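Encapsidation protein (Bacillus phage phi29, PDB 5HD9) is the ATPase of the viral DNA packaging motor, whose N-terminal ASCE-fold domain probably hydrolyses ATP to drive the genome into the capsid. Local coordinates at residues Asp13-Phe18 with Arg143-Val148; Phe46-Arg51 with Val113-Ile118; Arg50-Glu55 with Pro94-Gln99; Glu130-Leu135 with Phe164-Leu169. All coordinates share one frame; numbering follows the deposited sequence.

How the contacts relate
From the N terminus, residues 13-18 lead into strand 16-19 and pack against 143-148 in contact 1, which closes a long loop around most of the sheet. Contacts 2 and 3 nest inside it. Contact 2 starts along strand 45-50 and contact 3 at its C-terminal end; they share R50 and R51. Contact 3 closes first, at 94-99, and contact 2 later, on strand 109-115. Contact 4 opens at 130-135, once these two are closed, and ends at 164-169, beyond residue 148, so it crosses contact 1. F18 joins the set by packing on F117 of contact 2 and on F164 and L169 of contact 4. The R51-E130 salt bridge ties contacts 2 and 3 to contact 4.

Contact 1 (Asp13-Phe18 with Arg143-Val148); sequences DRILNF and RNRERV
I15 reaches from the loop before strand 16-19 into the type II beta turn R145-V148, the turn through which the chain enters strand 149-153, the parallel neighbour of 16-19 in the ASCE sheet. The packed part is one methyl group. With CG1 anti to the carbonyl carbon (chi1 -61°) and a second bend at chi2, I15 pushes CD1 into the turn, where it lies 3.5 Å from V148 CG2, closer than usual for two carbons. The same CD1 sits 3.2 Å from the backbone oxygen R145 O and 3.4 Å from V148 O, while R145 CB flanks it at 4.1 Å. M138 of helix 130-141 also touches I15. The R145 chain bends at chi3; its guanidinium stands obliquely to I15 CG1 and forms a salt bridge with D182. Just ahead of the turn, N144 OD1 accepts from E146 N in an Asx turn.

The other side is loose and wet. No direct hydrogen bond crosses between the segments, and D13 comes no nearer than 4.3 Å, from OD1 to R147 CA. A water fills in for them. It donates to D13 OD1, 3.0 Å away, and weakly to E146 OE2, though further acceptors elsewhere also compete for its two protons, whereas R147 N donates to its oxygen at 2.8 Å.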
# COMPACT_ATOMS: atom_id res chain seq x y z
N ASP A 13 -13.44 -3.57 4.24
CA ASP A 13 -13.49 -2.17 4.65
C ASP A 13 -12.67 -1.92 5.92
O ASP A 13 -13.04 -1.10 6.76
CB ASP A 13 -14.95 -1.75 4.86
CG ASP A 13 -15.22 -0.33 4.40
OD1 ASP A 13 -14.30 0.50 4.42
OD2 ASP A 13 -16.38 -0.06 4.00
N ARG A 14 -11.54 -2.62 6.06
CA ARG A 14 -10.67 -2.45 7.22
C ARG A 14 -9.65 -1.34 6.97
O ARG A 14 -9.20 -1.15 5.84
CB ARG A 14 -9.95 -3.76 7.57
CG ARG A 14 -10.89 -4.93 7.90
CD ARG A 14 -12.01 -4.50 8.84
NE ARG A 14 -12.54 -5.59 9.66
CZ ARG A 14 -13.69 -6.23 9.44
NH1 ARG A 14 -14.47 -5.91 8.41
NH2 ARG A 14 -14.06 -7.20 10.26
N ILE A 15 -9.29 -0.61 8.02
CA ILE A 15 -8.36 0.51 7.92
C ILE A 15 -6.95 0.02 7.62
O ILE A 15 -6.18 0.70 6.94
CB ILE A 15 -8.33 1.35 9.21
CG1 ILE A 15 -9.71 1.95 9.49
CG2 ILE A 15 -7.29 2.47 9.12
CD1 ILE A 15 -10.20 2.92 8.45
N LEU A 16 -6.61 -1.15 8.15
CA LEU A 16 -5.28 -1.73 8.00
C LEU A 16 -5.38 -3.10 7.34
O LEU A 16 -6.13 -3.97 7.79
CB LEU A 16 -4.59 -1.82 9.36
CG LEU A 16 -3.07 -1.62 9.46
CD1 LEU A 16 -2.58 -0.39 8.72
CD2 LEU A 16 -2.68 -1.54 10.93
N ASN A 17 -4.64 -3.29 6.25
CA ASN A 17 -4.68 -4.53 5.47
C ASN A 17 -3.28 -5.03 5.14
O ASN A 17 -2.42 -4.25 4.72
CB ASN A 17 -5.47 -4.32 4.17
CG ASN A 17 -6.87 -3.79 4.41
OD1 ASN A 17 -7.82 -4.56 4.53
ND2 ASN A 17 -7.00 -2.47 4.48
N PHE A 18 -3.07 -6.33 5.32
CA PHE A 18 -1.80 -6.97 5.00
C PHE A 18 -2.01 -8.12 4.02
O PHE A 18 -2.62 -9.12 4.37
CB PHE A 18 -1.11 -7.48 6.27
CG PHE A 18 -1.00 -6.46 7.36
CD1 PHE A 18 -1.99 -6.35 8.32
CD2 PHE A 18 0.09 -5.61 7.44
CE1 PHE A 18 -1.90 -5.41 9.33
CE2 PHE A 18 0.19 -4.67 8.45
CZ PHE A 18 -0.81 -4.58 9.40
N ARG A 143 -8.51 11.64 7.48
CA ARG A 143 -9.37 12.54 8.25
C ARG A 143 -10.25 11.76 9.23
O ARG A 143 -10.48 12.21 10.36
CB ARG A 143 -10.24 13.36 7.31
CG ARG A 143 -10.96 14.50 7.98
CD ARG A 143 -10.47 15.84 7.46
NE ARG A 143 -11.35 16.93 7.87
CZ ARG A 143 -11.46 18.09 7.22
NH1 ARG A 143 -10.75 18.32 6.12
NH2 ARG A 143 -12.29 19.01 7.67
N ASN A 144 -10.75 10.61 8.79
CA ASN A 144 -11.51 9.73 9.66
C ASN A 144 -11.47 8.28 9.15
O ASN A 144 -10.75 7.98 8.20
CB ASN A 144 -12.95 10.22 9.80
CG ASN A 144 -13.64 10.41 8.46
OD1 ASN A 144 -13.46 9.62 7.53
ND2 ASN A 144 -14.42 11.48 8.36
N ARG A 145 -12.24 7.41 9.79
CA ARG A 145 -12.19 5.98 9.52
C ARG A 145 -13.03 5.56 8.32
O ARG A 145 -12.94 4.43 7.85
CB ARG A 145 -12.66 5.20 10.76
CG ARG A 145 -11.85 5.49 12.02
CD ARG A 145 -12.53 4.92 13.26
NE ARG A 145 -13.12 3.60 13.02
CZ ARG A 145 -12.48 2.44 13.17
NH1 ARG A 145 -11.21 2.40 13.57
NH2 ARG A 145 -13.12 1.30 12.92
N GLU A 146 -13.86 6.47 7.81
CA GLU A 146 -14.79 6.12 6.74
C GLU A 146 -14.09 6.04 5.38
O GLU A 146 -13.56 7.03 4.88
CB GLU A 146 -15.93 7.13 6.67
CG GLU A 146 -17.13 6.65 5.86
CD GLU A 146 -17.86 5.50 6.52
OE1 GLU A 146 -18.05 5.54 7.76
OE2 GLU A 146 -18.24 4.54 5.81
N ARG A 147 -14.12 4.85 4.79
CA ARG A 147 -13.64 4.64 3.42
C ARG A 147 -12.20 5.10 3.22
O ARG A 147 -11.87 5.72 2.21
CB ARG A 147 -14.57 5.36 2.43
CG ARG A 147 -15.98 4.80 2.42
CD ARG A 147 -16.93 5.69 1.64
NE ARG A 147 -18.30 5.17 1.66
CZ ARG A 147 -19.35 5.81 1.15
NH1 ARG A 147 -19.19 6.99 0.57
NH2 ARG A 147 -20.55 5.26 1.22
N VAL A 148 -11.36 4.82 4.21
CA VAL A 148 -9.93 4.97 4.06
C VAL A 148 -9.29 3.62 4.37
O VAL A 148 -9.86 2.83 5.11
CB VAL A 148 -9.34 6.06 4.98
CG1 VAL A 148 -9.98 7.40 4.69
CG2 VAL A 148 -9.50 5.69 6.45
O HOH W 1 -15.44 2.72 6.01

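Contact 2 (Phe46-Arg51 with Val113-Ile118); sequences FIYVRR and VFDEFI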
# COMPACT_ATOMS: atom_id res chain seq x y z
N PHE A 46 -3.69 9.34 -3.03
CA PHE A 46 -3.07 8.14 -2.48
C PHE A 46 -1.60 8.36 -2.16
O PHE A 46 -0.95 9.23 -2.73
CB PHE A 46 -3.23 6.97 -3.44
CG PHE A 46 -2.44 7.11 -4.72
CD1 PHE A 46 -2.96 7.81 -5.79
CD2 PHE A 46 -1.18 6.55 -4.84
CE1 PHE A 46 -2.24 7.94 -6.97
CE2 PHE A 46 -0.45 6.68 -6.01
CZ PHE A 46 -0.98 7.38 -7.07
N ILE A 47 -1.09 7.55 -1.23
CA ILE A 47 0.32 7.59 -0.87
C ILE A 47 0.94 6.21 -1.06
O ILE A 47 0.42 5.20 -0.57
CB ILE A 47 0.53 8.05 0.58
CG1 ILE A 47 -0.03 9.47 0.76
CG2 ILE A 47 2.02 8.01 0.94
CD1 ILE A 47 0.14 10.05 2.14
N TYR A 48 2.04 6.18 -1.80
CA TYR A 48 2.83 4.98 -2.01
C TYR A 48 4.02 5.03 -1.05
O TYR A 48 4.88 5.91 -1.16
CB TYR A 48 3.28 4.88 -3.47
CG TYR A 48 4.09 3.65 -3.82
CD1 TYR A 48 3.53 2.39 -3.74
CD2 TYR A 48 5.39 3.77 -4.28
CE1 TYR A 48 4.27 1.26 -4.07
CE2 TYR A 48 6.13 2.66 -4.62
CZ TYR A 48 5.57 1.41 -4.52
OH TYR A 48 6.31 0.30 -4.86
N VAL A 49 4.05 4.10 -0.11
CA VAL A 49 5.09 4.08 0.91
C VAL A 49 6.06 2.93 0.67
O VAL A 49 5.65 1.80 0.37
CB VAL A 49 4.49 3.94 2.33
CG1 VAL A 49 5.58 3.91 3.39
CG2 VAL A 49 3.51 5.08 2.60
N ARG A 50 7.34 3.25 0.77
CA ARG A 50 8.39 2.25 0.85
C ARG A 50 9.22 2.60 2.08
O ARG A 50 9.23 3.75 2.51
CB ARG A 50 9.24 2.23 -0.42
CG ARG A 50 8.45 1.90 -1.69
CD ARG A 50 7.91 0.48 -1.66
NE ARG A 50 8.99 -0.51 -1.66
CZ ARG A 50 9.49 -1.08 -2.75
NH1 ARG A 50 9.02 -0.79 -3.96
NH2 ARG A 50 10.48 -1.96 -2.63
N ARG A 51 9.90 1.61 2.66
CA ARG A 51 10.61 1.82 3.91
C ARG A 51 11.78 2.78 3.76
O ARG A 51 11.90 3.75 4.52
CB ARG A 51 11.10 0.48 4.47
CG ARG A 51 11.93 0.61 5.74
CD ARG A 51 12.16 -0.74 6.39
NE ARG A 51 10.93 -1.28 6.93
CZ ARG A 51 10.15 -2.18 6.33
NH1 ARG A 51 10.47 -2.67 5.14
NH2 ARG A 51 9.03 -2.58 6.92
N VAL A 113 -0.62 2.68 0.15
CA VAL A 113 -0.07 1.39 -0.25
C VAL A 113 1.39 1.30 0.18
O VAL A 113 2.24 2.06 -0.29
CB VAL A 113 -0.19 1.16 -1.76
CG1 VAL A 113 0.40 -0.18 -2.15
CG2 VAL A 113 -1.66 1.24 -2.17
N PHE A 114 1.66 0.36 1.08
CA PHE A 114 2.99 0.14 1.63
C PHE A 114 3.52 -1.17 1.07
O PHE A 114 3.24 -2.24 1.61
CB PHE A 114 2.93 0.12 3.16
CG PHE A 114 4.27 0.05 3.84
CD1 PHE A 114 5.45 -0.08 3.12
CD2 PHE A 114 4.35 0.13 5.22
CE1 PHE A 114 6.68 -0.15 3.77
CE2 PHE A 114 5.57 0.06 5.87
CZ PHE A 114 6.74 -0.07 5.14
N ASP A 115 4.28 -1.09 -0.01
CA ASP A 115 4.76 -2.29 -0.68
C ASP A 115 6.04 -2.81 -0.02
O ASP A 115 6.86 -2.02 0.47
CB ASP A 115 5.00 -2.02 -2.16
CG ASP A 115 5.05 -3.29 -2.99
OD1 ASP A 115 4.84 -4.39 -2.43
OD2 ASP A 115 5.28 -3.19 -4.21
N GLU A 116 6.19 -4.13 -0.01
CA GLU A 116 7.34 -4.81 0.58
C GLU A 116 7.56 -4.40 2.04
O GLU A 116 8.66 -4.01 2.42
CB GLU A 116 8.59 -4.53 -0.25
CG GLU A 116 8.42 -4.87 -1.72
CD GLU A 116 9.73 -4.90 -2.49
OE1 GLU A 116 10.81 -4.85 -1.85
OE2 GLU A 116 9.68 -4.97 -3.73
N PHE A 117 6.51 -4.51 2.85
CA PHE A 117 6.54 -4.01 4.23
C PHE A 117 7.27 -4.95 5.20
O PHE A 117 7.54 -4.57 6.34
CB PHE A 117 5.12 -3.76 4.74
CG PHE A 117 4.40 -5.01 5.19
CD1 PHE A 117 3.76 -5.83 4.28
CD2 PHE A 117 4.36 -5.35 6.53
CE1 PHE A 117 3.10 -6.98 4.69
CE2 PHE A 117 3.70 -6.50 6.96
CZ PHE A 117 3.07 -7.30 6.03
N ILE A 118 7.56 -6.16 4.76
CA ILE A 118 8.34 -7.10 5.56
C ILE A 118 9.80 -7.04 5.12
O ILE A 118 10.09 -7.20 3.94
CB ILE A 118 7.81 -8.55 5.42
CG1 ILE A 118 6.38 -8.65 5.95
CG2 ILE A 118 8.72 -9.53 6.17
CD1 ILE A 118 5.70 -9.98 5.65
O HOH W 2 4.52 -1.65 -6.02
O HOH W 3 9.36 -0.96 1.37
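V113 continues the parallel pairing of strands 109-115 and 45-50: its N donates to I47 O at 2.8 Å, and its O accepts from V49 N at 2.7 Å. On the same face of the sheet its CG1 lies beside Y48 CD1. F114, with CG anti to the backbone N (chi1 -173°), puts its ring on the other face. V49 CG1 makes a CH-pi contact over one side, 4.1 Å from the ring centroid, and F117 CB covers the opposite side; CZ of the same ring lies over the R51 guanidinium. D115 N donates to V49 O at 3.2 Å. The D115 side chain lies alongside R50 and crosses Y48. E116 OE1 forms a salt bridge with R50 NH2 at 3.0 Å, CG lying over the guanidinium face; E55 is a second acid on that arginine. F117 offers its carbonyl O to R51 NH2, 2.6 Å away and in the guanidinium plane. A run of apolar residues followed by D115 and E116, with D115 OD2 bonded to S28 OG of the probable P-loop, is consistent with a Walker B motif beside Walker A.

Contact 3 (Arg50-Glu55 with Pro94-Gln99); sequences RRYKPE and PLSVWQ
K53 has CG anti to its carbonyl carbon: this chi1 of -67° sets CG against the P94 ring, 3.9 Å from P94 CG, and the chain beyond, bent at chi3, brings CE to 3.8 Å from V97 CG1, crossing the valine at about a right angle. S96 holds OG between its backbone N and carbonyl carbon (chi1 60°), while its CB packs 3.9 Å from Y52 CD1. R51 CG lies over the centre of the Y52 ring, whose OH reaches N125 O. Beneath these side chains the backbones bond in step: L95 N donates to R50 O at 2.8 Å and S96 N to R51 O at 3.0 Å. The parallel pairing of strands 45-50 and 87-94 thus runs just past their ends, to where both chains turn into 3-10 segments. E55 braces the first of these turns, OE2 accepting from Y52 N and OE1 meeting R50 NH2 in a salt bridge of 2.9 Å. A water bonds to S96 OG and weakly to K53 N. Both hydrogen bonds between the segments are main-chain ones, so they set the register; the E55 carboxylate couples the turn to R50, whose charge it would partly offset.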
# COMPACT_ATOMS: atom_id res chain seq x y z
N ARG A 50 7.34 3.25 0.77
CA ARG A 50 8.39 2.25 0.85
C ARG A 50 9.22 2.60 2.08
O ARG A 50 9.23 3.75 2.51
CB ARG A 50 9.24 2.23 -0.42
CG ARG A 50 8.45 1.90 -1.69
CD ARG A 50 7.91 0.48 -1.66
NE ARG A 50 8.99 -0.51 -1.66
CZ ARG A 50 9.49 -1.08 -2.75
NH1 ARG A 50 9.02 -0.79 -3.96
NH2 ARG A 50 10.48 -1.96 -2.63
N ARG A 51 9.90 1.61 2.66
CA ARG A 51 10.61 1.82 3.91
C ARG A 51 11.78 2.78 3.76
O ARG A 51 11.90 3.75 4.52
CB ARG A 51 11.10 0.48 4.47
CG ARG A 51 11.93 0.61 5.74
CD ARG A 51 12.16 -0.74 6.39
NE ARG A 51 10.93 -1.28 6.93
CZ ARG A 51 10.15 -2.18 6.33
NH1 ARG A 51 10.47 -2.67 5.14
NH2 ARG A 51 9.03 -2.58 6.92
N TYR A 52 12.63 2.51 2.78
CA TYR A 52 13.86 3.28 2.59
C TYR A 52 13.91 3.95 1.22
O TYR A 52 13.28 3.50 0.26
CB TYR A 52 15.08 2.38 2.78
CG TYR A 52 15.21 1.84 4.19
CD1 TYR A 52 15.28 2.70 5.28
CD2 TYR A 52 15.30 0.47 4.43
CE1 TYR A 52 15.40 2.21 6.57
CE2 TYR A 52 15.43 -0.02 5.71
CZ TYR A 52 15.48 0.85 6.78
OH TYR A 52 15.61 0.36 8.06
N LYS A 53 14.68 5.03 1.14
CA LYS A 53 14.80 5.83 -0.08
C LYS A 53 15.23 5.06 -1.33
O LYS A 53 14.69 5.31 -2.41
CB LYS A 53 15.79 6.98 0.16
CG LYS A 53 15.29 8.01 1.16
CD LYS A 53 16.24 9.18 1.27
CE LYS A 53 15.49 10.47 1.57
NZ LYS A 53 16.40 11.63 1.77
N PRO A 54 16.22 4.15 -1.22
CA PRO A 54 16.64 3.45 -2.44
C PRO A 54 15.53 2.63 -3.09
O PRO A 54 15.59 2.35 -4.28
CB PRO A 54 17.77 2.54 -1.95
CG PRO A 54 17.53 2.41 -0.49
CD PRO A 54 17.04 3.74 -0.07
N GLU A 55 14.52 2.26 -2.30
CA GLU A 55 13.40 1.49 -2.82
C GLU A 55 12.54 2.34 -3.75
O GLU A 55 11.69 1.81 -4.47
CB GLU A 55 12.57 0.94 -1.66
CG GLU A 55 13.38 0.13 -0.67
CD GLU A 55 12.52 -0.57 0.36
OE1 GLU A 55 11.75 -1.48 -0.02
OE2 GLU A 55 12.61 -0.22 1.55
N PRO A 94 9.27 7.82 1.49
CA PRO A 94 10.09 6.87 2.24
C PRO A 94 9.75 6.97 3.72
O PRO A 94 9.88 8.06 4.28
CB PRO A 94 11.53 7.33 1.95
CG PRO A 94 11.42 8.50 0.99
CD PRO A 94 10.04 9.03 1.14
N LEU A 95 9.32 5.88 4.33
CA LEU A 95 8.89 5.91 5.72
C LEU A 95 10.02 6.39 6.64
O LEU A 95 9.77 6.97 7.69
CB LEU A 95 8.40 4.53 6.16
CG LEU A 95 7.69 4.43 7.52
CD1 LEU A 95 6.51 5.39 7.61
CD2 LEU A 95 7.22 3.01 7.75
N SER A 96 11.26 6.17 6.21
CA SER A 96 12.43 6.57 6.98
C SER A 96 12.51 8.09 7.20
O SER A 96 13.09 8.54 8.19
CB SER A 96 13.71 6.09 6.29
OG SER A 96 13.83 6.64 4.99
N VAL A 97 11.93 8.86 6.29
CA VAL A 97 11.98 10.33 6.38
C VAL A 97 10.59 10.96 6.44
O VAL A 97 10.40 12.09 5.99
CB VAL A 97 12.75 10.94 5.18
CG1 VAL A 97 14.20 10.47 5.18
CG2 VAL A 97 12.04 10.60 3.86
N TRP A 98 9.64 10.24 7.02
CA TRP A 98 8.26 10.73 7.10
C TRP A 98 8.17 12.03 7.90
O TRP A 98 7.36 12.90 7.59
CB TRP A 98 7.35 9.67 7.73
CG TRP A 98 6.03 10.24 8.20
CD1 TRP A 98 5.52 10.18 9.47
CD2 TRP A 98 5.08 10.96 7.42
NE1 TRP A 98 4.31 10.82 9.51
CE2 TRP A 98 4.01 11.31 8.27
CE3 TRP A 98 5.03 11.35 6.07
CZ2 TRP A 98 2.90 12.02 7.82
CZ3 TRP A 98 3.92 12.06 5.63
CH2 TRP A 98 2.88 12.39 6.50
N GLN A 99 9.01 12.17 8.92
CA GLN A 99 8.99 13.36 9.77
C GLN A 99 9.19 14.63 8.94
O GLN A 99 8.57 15.66 9.20
CB GLN A 99 10.05 13.28 10.87
CG GLN A 99 11.50 13.52 10.44
CD GLN A 99 12.02 12.45 9.49
OE1 GLN A 99 11.61 11.29 9.56
NE2 GLN A 99 12.93 12.84 8.61
O HOH W 4 16.57 5.80 3.75

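Contact 4 (Glu130-Leu135 with Phe164-Leu169); sequences EVSALL and FLFFNL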
# COMPACT_ATOMS: atom_id res chain seq x y z
N GLU A 130 8.99 1.81 14.00
CA GLU A 130 8.46 1.96 12.65
C GLU A 130 6.94 1.92 12.63
O GLU A 130 6.31 2.65 11.88
CB GLU A 130 9.02 0.87 11.73
CG GLU A 130 8.54 0.96 10.30
CD GLU A 130 9.07 -0.17 9.45
OE1 GLU A 130 8.27 -0.82 8.75
OE2 GLU A 130 10.30 -0.40 9.48
N VAL A 131 6.35 1.05 13.45
CA VAL A 131 4.90 0.89 13.43
C VAL A 131 4.24 2.19 13.87
O VAL A 131 3.23 2.60 13.30
CB VAL A 131 4.45 -0.27 14.34
CG1 VAL A 131 2.93 -0.42 14.31
CG2 VAL A 131 5.11 -1.57 13.91
N SER A 132 4.82 2.84 14.87
CA SER A 132 4.33 4.15 15.31
C SER A 132 4.46 5.18 14.19
O SER A 132 3.60 6.05 14.04
CB SER A 132 5.10 4.62 16.55
OG SER A 132 4.85 3.76 17.65
N ALA A 133 5.53 5.08 13.40
CA ALA A 133 5.74 6.00 12.29
C ALA A 133 4.65 5.86 11.23
O ALA A 133 4.11 6.86 10.76
CB ALA A 133 7.12 5.79 11.67
N LEU A 134 4.34 4.63 10.84
CA LEU A 134 3.27 4.40 9.87
C LEU A 134 1.95 4.86 10.45
O LEU A 134 1.14 5.49 9.77
CB LEU A 134 3.16 2.92 9.48
CG LEU A 134 2.10 2.62 8.41
CD1 LEU A 134 2.48 3.27 7.09
CD2 LEU A 134 1.88 1.13 8.23
N LEU A 135 1.74 4.54 11.72
CA LEU A 135 0.54 4.96 12.41
C LEU A 135 0.41 6.48 12.39
O LEU A 135 -0.66 7.01 12.11
CB LEU A 135 0.57 4.43 13.84
CG LEU A 135 0.11 2.97 14.04
CD1 LEU A 135 0.26 2.56 15.49
CD2 LEU A 135 -1.33 2.75 13.58
N PHE A 164 2.48 -7.35 12.88
CA PHE A 164 1.64 -8.40 13.44
C PHE A 164 1.83 -8.47 14.96
O PHE A 164 0.87 -8.62 15.71
CB PHE A 164 1.96 -9.76 12.81
CG PHE A 164 1.54 -9.88 11.37
CD1 PHE A 164 1.14 -8.77 10.63
CD2 PHE A 164 1.54 -11.12 10.74
CE1 PHE A 164 0.76 -8.90 9.31
CE2 PHE A 164 1.16 -11.25 9.42
CZ PHE A 164 0.77 -10.14 8.71
N LEU A 165 3.08 -8.35 15.40
CA LEU A 165 3.39 -8.37 16.82
C LEU A 165 2.75 -7.18 17.54
O LEU A 165 2.14 -7.33 18.59
CB LEU A 165 4.90 -8.36 17.05
CG LEU A 165 5.67 -9.59 16.56
CD1 LEU A 165 7.17 -9.36 16.75
CD2 LEU A 165 5.22 -10.84 17.30
N PHE A 166 2.91 -6.00 16.95
CA PHE A 166 2.45 -4.76 17.57
C PHE A 166 0.93 -4.79 17.77
O PHE A 166 0.43 -4.44 18.84
CB PHE A 166 2.86 -3.55 16.72
CG PHE A 166 2.60 -2.22 17.38
CD1 PHE A 166 1.35 -1.64 17.32
CD2 PHE A 166 3.62 -1.56 18.04
CE1 PHE A 166 1.12 -0.42 17.92
CE2 PHE A 166 3.39 -0.33 18.64
CZ PHE A 166 2.14 0.24 18.58
N PHE A 167 0.21 -5.22 16.74
CA PHE A 167 -1.25 -5.22 16.76
C PHE A 167 -1.85 -6.51 17.32
O PHE A 167 -3.07 -6.65 17.41
CB PHE A 167 -1.78 -4.96 15.35
CG PHE A 167 -1.41 -3.61 14.81
CD1 PHE A 167 -1.91 -2.46 15.38
CD2 PHE A 167 -0.57 -3.50 13.72
CE1 PHE A 167 -1.57 -1.22 14.88
CE2 PHE A 167 -0.22 -2.26 13.21
CZ PHE A 167 -0.73 -1.12 13.79
N ASN A 168 -0.98 -7.45 17.69
CA ASN A 168 -1.42 -8.72 18.27
C ASN A 168 -2.22 -9.54 17.26
O ASN A 168 -3.30 -10.05 17.57
CB ASN A 168 -2.25 -8.49 19.54
CG ASN A 168 -2.44 -9.76 20.35
OD1 ASN A 168 -1.83 -10.79 20.07
ND2 ASN A 168 -3.28 -9.68 21.38
N LEU A 169 -1.67 -9.66 16.06
CA LEU A 169 -2.27 -10.44 14.99
C LEU A 169 -1.51 -11.75 14.82
O LEU A 169 -0.32 -11.74 14.51
CB LEU A 169 -2.28 -9.65 13.68
CG LEU A 169 -2.81 -8.22 13.81
CD1 LEU A 169 -2.64 -7.46 12.50
CD2 LEU A 169 -4.27 -8.21 14.24
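V131 and F166 make the CH-pi contact that centres this helix-helix packing. V131 holds CG1 anti to its backbone N (chi1 -180°), which turns that methyl over one face of the F166 ring, 3.8 Å from the centroid and displaced toward the rim on the CG side, where CG1 is 3.6 Å from F166 CG.

The remaining cross-contacts are plain apolar ones. V131 CG1 also meets the second ring, at 3.8 Å from F167 CZ. L135 and the two phenylalanines approach from opposite directions, each from its own helix, L135 giving one methyl to each ring: CD1 lies 3.9 Å from F166 CE1, obliquely to that ring, and CD2 lies 3.9 Å from F167 CZ, at the ring edge and in its plane. The two rings also touch each other, F166 CD1 lying over a face of F167 while F167 CD1 lies in the plane of F166. No hydrogen bond crosses between the segments.

Backbone bonds finish the second helix in a Schellman motif, L169 N donating to F164 O at 2.8 Å and N168 N, weakly, to L165 O, with N168 at positive phi.

In the fold, helices 130-141 and 162-167 pack on each other, and 162-167 also touches strands 16-19 and 183-186: P162 and Y163 also touch V131, E130 binds R51 and Y163 OH, F167 rests on L16, and F164 meets F18 edge-to-face and touches I185 of strand 183-186.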